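Local coordinates for iron binding protein FbpA (PDB 1Q35), which binds ferric iron in the periplasm and probably delivers it for uptake into the cell, as a member of the bacterial solute-binding protein 1 family, at residues Asn2-Tyr7 with Ile28-Ile33; Asn68-Gln73 with Ile236-Pro241. One frame throughout, in Å; residues are numbered along the deposited sequence.

Contact 1 (Asn2-Tyr7 with Ile28-Ile33); sequences NEVNVY and IKVNII
The N31 amide meets the amide of N5 and the carboxylate of E3 on one face of the parallel strand pair of a beta-alpha-beta unit: strand 3-8, helix 16-26, strand 29-34. The N5 and N31 amide planes are nearly coplanar, 29° apart. The E3 carboxylate is turned 79° from the N31 amide. N31 ND2 gives both of its hydrogens in its own plane. N31 ND2 donates to N5 OD1 at 2.9 Å, nearly in line with the C=O bond. N31 ND2 also donates to E3 OE2 at 3.0 Å, from above the carboxylate plane. The two bonds fix the rotation of the N31 amide. N5 ND2 turns to P51 O, so both ends of that amide are held.

Backbone bonds run from K29 N to N2 O, V4 N to K29 O, N31 N to V4 O, V6 N to N31 O and I33 N to V6 O. V6 N to N31 O is short, 2.7 Å.

The other face is apolar. V4 CG1 lies 3.9 Å from V30 CG2, with the two valines side by side. V6 uses both methyls: CG2 meets V30 CG1, and CG1 meets I32 CD1. Helix 16-26 touches V30 and I32, while L249 of helix 243-254 touches V6.

Back on the face of N5 and N31, at the C-terminal end, Y7 and I33 lie side by side. I33 CG1 is anti to the carbonyl carbon (chi1 -72°), and I33 CD1 then reaches the ring obliquely, 3.7 Å from Y7 CE2 and 3.6 Å from Y7 OH.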
loop_
_atom_site.group_PDB
_atom_site.type_symbol
_atom_site.label_atom_id
_atom_site.label_comp_id
_atom_site.label_asym_id
_atom_site.label_seq_id
_atom_site.Cartn_x
_atom_site.Cartn_y
_atom_site.Cartn_z
ATOM N N ASN A 2 1.929 -10.340 -29.711
ATOM C CA ASN A 2 1.255 -9.127 -29.265
ATOM C C ASN A 2 0.888 -9.308 -27.804
ATOM O O ASN A 2 -0.264 -9.584 -27.467
ATOM C CB ASN A 2 -0.005 -8.845 -30.082
ATOM C CG ASN A 2 -0.617 -7.488 -29.772
ATOM O OD1 ASN A 2 -1.779 -7.245 -30.076
ATOM N ND2 ASN A 2 0.172 -6.594 -29.181
ATOM N N GLU A 3 1.892 -9.161 -26.949
ATOM C CA GLU A 3 1.753 -9.485 -25.542
ATOM C C GLU A 3 2.530 -8.521 -24.653
ATOM O O GLU A 3 3.316 -7.693 -25.125
ATOM C CB GLU A 3 2.231 -10.918 -25.297
ATOM C CG GLU A 3 3.723 -11.118 -25.547
ATOM C CD GLU A 3 4.157 -12.571 -25.567
ATOM O OE1 GLU A 3 5.329 -12.817 -25.921
ATOM O OE2 GLU A 3 3.355 -13.468 -25.228
ATOM N N VAL A 4 2.294 -8.655 -23.354
ATOM C CA VAL A 4 3.013 -7.905 -22.336
ATOM C C VAL A 4 3.161 -8.806 -21.108
ATOM O O VAL A 4 2.216 -9.492 -20.712
ATOM C CB VAL A 4 2.307 -6.565 -22.002
ATOM C CG1 VAL A 4 0.926 -6.791 -21.391
ATOM C CG2 VAL A 4 3.173 -5.714 -21.078
ATOM N N ASN A 5 4.356 -8.825 -20.535
ATOM C CA ASN A 5 4.690 -9.718 -19.436
ATOM C C ASN A 5 4.667 -8.959 -18.117
ATOM O O ASN A 5 5.533 -8.131 -17.850
ATOM C CB ASN A 5 6.071 -10.338 -19.653
ATOM C CG ASN A 5 6.168 -11.105 -20.962
ATOM O OD1 ASN A 5 5.202 -11.727 -21.405
ATOM N ND2 ASN A 5 7.340 -11.059 -21.587
ATOM N N VAL A 6 3.671 -9.264 -17.293
ATOM C CA VAL A 6 3.416 -8.543 -16.051
ATOM C C VAL A 6 3.850 -9.388 -14.857
ATOM O O VAL A 6 3.535 -10.573 -14.789
ATOM C CB VAL A 6 1.912 -8.209 -15.936
ATOM C CG1 VAL A 6 1.604 -7.491 -14.624
ATOM C CG2 VAL A 6 1.464 -7.382 -17.128
ATOM N N TYR A 7 4.586 -8.772 -13.935
ATOM C CA TYR A 7 4.896 -9.362 -12.640
ATOM C C TYR A 7 4.181 -8.521 -11.597
ATOM O O TYR A 7 4.405 -7.322 -11.518
ATOM C CB TYR A 7 6.404 -9.380 -12.400
ATOM C CG TYR A 7 7.089 -10.411 -13.267
ATOM C CD1 TYR A 7 7.253 -10.197 -14.630
ATOM C CD2 TYR A 7 7.513 -11.628 -12.741
ATOM C CE1 TYR A 7 7.851 -11.147 -15.436
ATOM C CE2 TYR A 7 8.112 -12.587 -13.547
ATOM C CZ TYR A 7 8.281 -12.332 -14.894
ATOM O OH TYR A 7 8.870 -13.269 -15.718
ATOM N N ILE A 28 -4.229 -6.649 -26.605
ATOM C CA ILE A 28 -2.908 -7.097 -26.175
ATOM C C ILE A 28 -3.061 -8.162 -25.094
ATOM O O ILE A 28 -3.760 -7.950 -24.108
ATOM C CB ILE A 28 -2.064 -5.909 -25.649
ATOM C CG1 ILE A 28 -1.849 -4.872 -26.759
ATOM C CG2 ILE A 28 -0.716 -6.399 -25.118
ATOM C CD1 ILE A 28 -1.395 -3.517 -26.262
ATOM N N LYS A 29 -2.401 -9.297 -25.290
ATOM C CA LYS A 29 -2.423 -10.411 -24.346
ATOM C C LYS A 29 -1.552 -10.105 -23.134
ATOM O O LYS A 29 -0.406 -9.701 -23.277
ATOM C CB LYS A 29 -1.918 -11.688 -25.037
ATOM C CG LYS A 29 -1.620 -12.872 -24.120
ATOM C CD LYS A 29 -2.882 -13.464 -23.522
ATOM C CE LYS A 29 -2.576 -14.745 -22.754
ATOM N NZ LYS A 29 -3.811 -15.394 -22.240
ATOM N N VAL A 30 -2.102 -10.324 -21.940
ATOM C CA VAL A 30 -1.359 -10.173 -20.699
ATOM C C VAL A 30 -0.923 -11.541 -20.207
ATOM O O VAL A 30 -1.757 -12.418 -19.979
ATOM C CB VAL A 30 -2.212 -9.491 -19.602
ATOM C CG1 VAL A 30 -1.500 -9.524 -18.245
ATOM C CG2 VAL A 30 -2.540 -8.062 -19.995
ATOM N N ASN A 31 0.385 -11.722 -20.062
ATOM C CA ASN A 31 0.945 -12.851 -19.336
ATOM C C ASN A 31 1.280 -12.354 -17.949
ATOM O O ASN A 31 1.980 -11.361 -17.809
ATOM C CB ASN A 31 2.209 -13.372 -20.019
ATOM C CG ASN A 31 1.994 -13.674 -21.483
ATOM O OD1 ASN A 31 1.049 -14.371 -21.852
ATOM N ND2 ASN A 31 2.867 -13.141 -22.330
ATOM N N ILE A 32 0.774 -13.024 -16.923
ATOM C CA ILE A 32 0.960 -12.542 -15.561
ATOM C C ILE A 32 1.536 -13.612 -14.642
ATOM O O ILE A 32 1.121 -14.772 -14.670
ATOM C CB ILE A 32 -0.357 -11.951 -14.997
ATOM C CG1 ILE A 32 -0.108 -11.297 -13.628
ATOM C CG2 ILE A 32 -1.453 -13.012 -14.913
ATOM C CD1 ILE A 32 -0.984 -10.108 -13.356
ATOM N N ILE A 33 2.527 -13.198 -13.859
ATOM C CA ILE A 33 3.117 -14.000 -12.804
ATOM C C ILE A 33 2.989 -13.180 -11.530
ATOM O O ILE A 33 3.139 -11.959 -11.548
ATOM C CB ILE A 33 4.600 -14.309 -13.116
ATOM C CG1 ILE A 33 4.693 -15.320 -14.263
ATOM C CG2 ILE A 33 5.323 -14.851 -11.882
ATOM C CD1 ILE A 33 6.041 -15.356 -14.957
#

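Contact 2 (Asn68-Gln73 with Ile236-Pro241); sequences NADLAQ and IAKHSP
Q73 lays its side chain along the turn that begins at A237. Q73 CB is 4.1 Å from K238 CA. CG stands between the backbone N and the carbonyl carbon (chi1 61°), and it packs against A237 O and I236 O. CD follows, nearest to A237 O. At the tip, Q73 NE2 donates to A237 O at 2.9 Å and to a water that also binds S240 O. Q73 OE1 accepts from K243 NZ.

A237 O is the acceptor of a type I beta turn, A237 to S240, and takes S240 N as well. The two donors come from opposite faces of the carbonyl plane. On the other segment, D70 has positive phi and is the C-prime residue of the Schellman motif that ends helix 60-68. The chain then makes a single bridge, A72 with A237: Q73 N binds I236 O, and K238 N binds L71 O from above the carbonyl plane.

K238 extends fully back along this bridge. K238 CB lies 3.6 Å from A72 O, and K238 CD lies 3.4 Å from D70 O. K238 NZ forms a salt bridge with D70 OD2 at 2.9 Å, on the syn side and 32° out of the carboxylate plane.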
loop_
_atom_site.group_PDB
_atom_site.type_symbol
_atom_site.label_atom_id
_atom_site.label_comp_id
_atom_site.label_asym_id
_atom_site.label_seq_id
_atom_site.Cartn_x
_atom_site.Cartn_y
_atom_site.Cartn_z
ATOM N N ASN A 68 16.343 2.245 -7.808
ATOM C CA ASN A 68 17.709 2.450 -7.310
ATOM C C ASN A 68 18.679 1.375 -7.782
ATOM O O ASN A 68 19.879 1.637 -7.907
ATOM C CB ASN A 68 17.753 2.473 -5.777
ATOM C CG ASN A 68 17.124 3.722 -5.176
ATOM O OD1 ASN A 68 16.900 4.719 -5.855
ATOM N ND2 ASN A 68 16.829 3.656 -3.876
ATOM N N ALA A 69 18.164 0.174 -8.030
ATOM C CA ALA A 69 18.969 -0.944 -8.526
ATOM C C ALA A 69 19.156 -0.902 -10.049
ATOM O O ALA A 69 19.696 -1.847 -10.631
ATOM C CB ALA A 69 18.338 -2.265 -8.109
ATOM N N ASP A 70 18.721 0.186 -10.685
ATOM C CA ASP A 70 18.843 0.368 -12.135
ATOM C C ASP A 70 18.103 -0.717 -12.918
ATOM O O ASP A 70 18.561 -1.156 -13.973
ATOM C CB ASP A 70 20.322 0.424 -12.552
ATOM C CG ASP A 70 20.505 0.788 -14.009
ATOM O OD1 ASP A 70 19.787 1.690 -14.497
ATOM O OD2 ASP A 70 21.338 0.214 -14.748
ATOM N N LEU A 71 16.948 -1.134 -12.408
ATOM C CA LEU A 71 16.160 -2.187 -13.041
ATOM C C LEU A 71 14.951 -1.643 -13.795
ATOM O O LEU A 71 14.181 -2.417 -14.351
ATOM C CB LEU A 71 15.711 -3.207 -11.994
ATOM C CG LEU A 71 16.848 -3.888 -11.233
ATOM C CD1 LEU A 71 16.292 -4.739 -10.112
ATOM C CD2 LEU A 71 17.702 -4.729 -12.171
ATOM N N ALA A 72 14.795 -0.319 -13.816
ATOM C CA ALA A 72 13.710 0.346 -14.531
ATOM C C ALA A 72 14.256 1.108 -15.729
ATOM O O ALA A 72 15.471 1.185 -15.926
ATOM C CB ALA A 72 12.997 1.307 -13.601
ATOM N N GLN A 73 13.352 1.679 -16.516
ATOM C CA GLN A 73 13.727 2.623 -17.568
ATOM C C GLN A 73 12.785 3.818 -17.608
ATOM O O GLN A 73 11.648 3.753 -17.130
ATOM C CB GLN A 73 13.786 1.940 -18.938
ATOM C CG GLN A 73 12.483 1.330 -19.427
ATOM C CD GLN A 73 12.614 0.824 -20.854
ATOM O OE1 GLN A 73 12.883 1.608 -21.769
ATOM N NE2 GLN A 73 12.462 -0.476 -21.046
ATOM N N ILE A 236 8.360 0.080 -15.672
ATOM C CA ILE A 236 8.690 -0.708 -16.855
ATOM C C ILE A 236 10.145 -1.150 -16.709
ATOM O O ILE A 236 11.033 -0.335 -16.472
ATOM C CB ILE A 236 8.412 0.079 -18.157
ATOM C CG1 ILE A 236 6.894 0.239 -18.321
ATOM C CG2 ILE A 236 9.023 -0.639 -19.364
ATOM C CD1 ILE A 236 6.440 0.927 -19.588
ATOM N N ALA A 237 10.367 -2.457 -16.794
ATOM C CA ALA A 237 11.684 -3.038 -16.593
ATOM C C ALA A 237 12.685 -2.545 -17.636
ATOM O O ALA A 237 12.329 -2.294 -18.797
ATOM C CB ALA A 237 11.595 -4.551 -16.624
ATOM N N LYS A 238 13.942 -2.442 -17.219
ATOM C CA LYS A 238 15.009 -1.892 -18.056
ATOM C C LYS A 238 15.100 -2.591 -19.411
ATOM O O LYS A 238 15.323 -1.943 -20.434
ATOM C CB LYS A 238 16.359 -2.002 -17.337
ATOM C CG LYS A 238 17.544 -1.458 -18.144
ATOM C CD LYS A 238 18.819 -1.437 -17.327
ATOM C CE LYS A 238 19.979 -0.854 -18.116
ATOM N NZ LYS A 238 21.268 -1.023 -17.387
ATOM N N HIS A 239 14.922 -3.907 -19.416
ATOM C CA HIS A 239 15.123 -4.716 -20.617
ATOM C C HIS A 239 13.812 -5.255 -21.196
ATOM O O HIS A 239 13.805 -6.244 -21.932
ATOM C CB HIS A 239 16.106 -5.838 -20.290
ATOM C CG HIS A 239 17.460 -5.338 -19.902
ATOM N ND1 HIS A 239 18.359 -4.847 -20.822
ATOM C CD2 HIS A 239 18.056 -5.218 -18.692
ATOM C CE1 HIS A 239 19.458 -4.462 -20.197
ATOM N NE2 HIS A 239 19.300 -4.679 -18.905
ATOM N N SER A 240 12.713 -4.575 -20.872
ATOM C CA SER A 240 11.374 -4.894 -21.369
ATOM C C SER A 240 11.398 -5.355 -22.839
ATOM O O SER A 240 11.756 -4.566 -23.724
ATOM C CB SER A 240 10.488 -3.654 -21.230
ATOM O OG SER A 240 9.238 -3.812 -21.874
ATOM N N PRO A 241 11.062 -6.619 -23.104
ATOM C CA PRO A 241 10.990 -7.113 -24.492
ATOM C C PRO A 241 9.745 -6.702 -25.296
ATOM O O PRO A 241 9.731 -6.916 -26.510
ATOM C CB PRO A 241 11.034 -8.631 -24.320
ATOM C CG PRO A 241 10.438 -8.872 -22.985
ATOM C CD PRO A 241 10.831 -7.705 -22.131
HETATM O O HOH W 1 21.211 2.354 -16.914
HETATM O O HOH W 2 9.460 2.736 -15.568
HETATM O O HOH W 3 12.782 -2.030 -23.576
#

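The two contacts have centres about 16 Å apart. Both segments of contact 1 precede those of contact 2 in the sequence. Contact 1 lies in the mixed sheet; contact 2 joins the loop after its strand 228-236 to the loop after helix 60-68. Strand 3-8 of contact 1 pairs with strand 54-57, which pairs antiparallel with strand 228-236. Helix 243-254 touches both contacts, through V6 and I28 in one and I236 and S240 in the other. D53 also serves both, bonding to N5 and to A237 and S240. They meet directly where N5 ND2 packs on P241 CG. Neither lies at the iron-binding tyrosines Y142, Y198 and Y199, so both belong to the framework remote from that site.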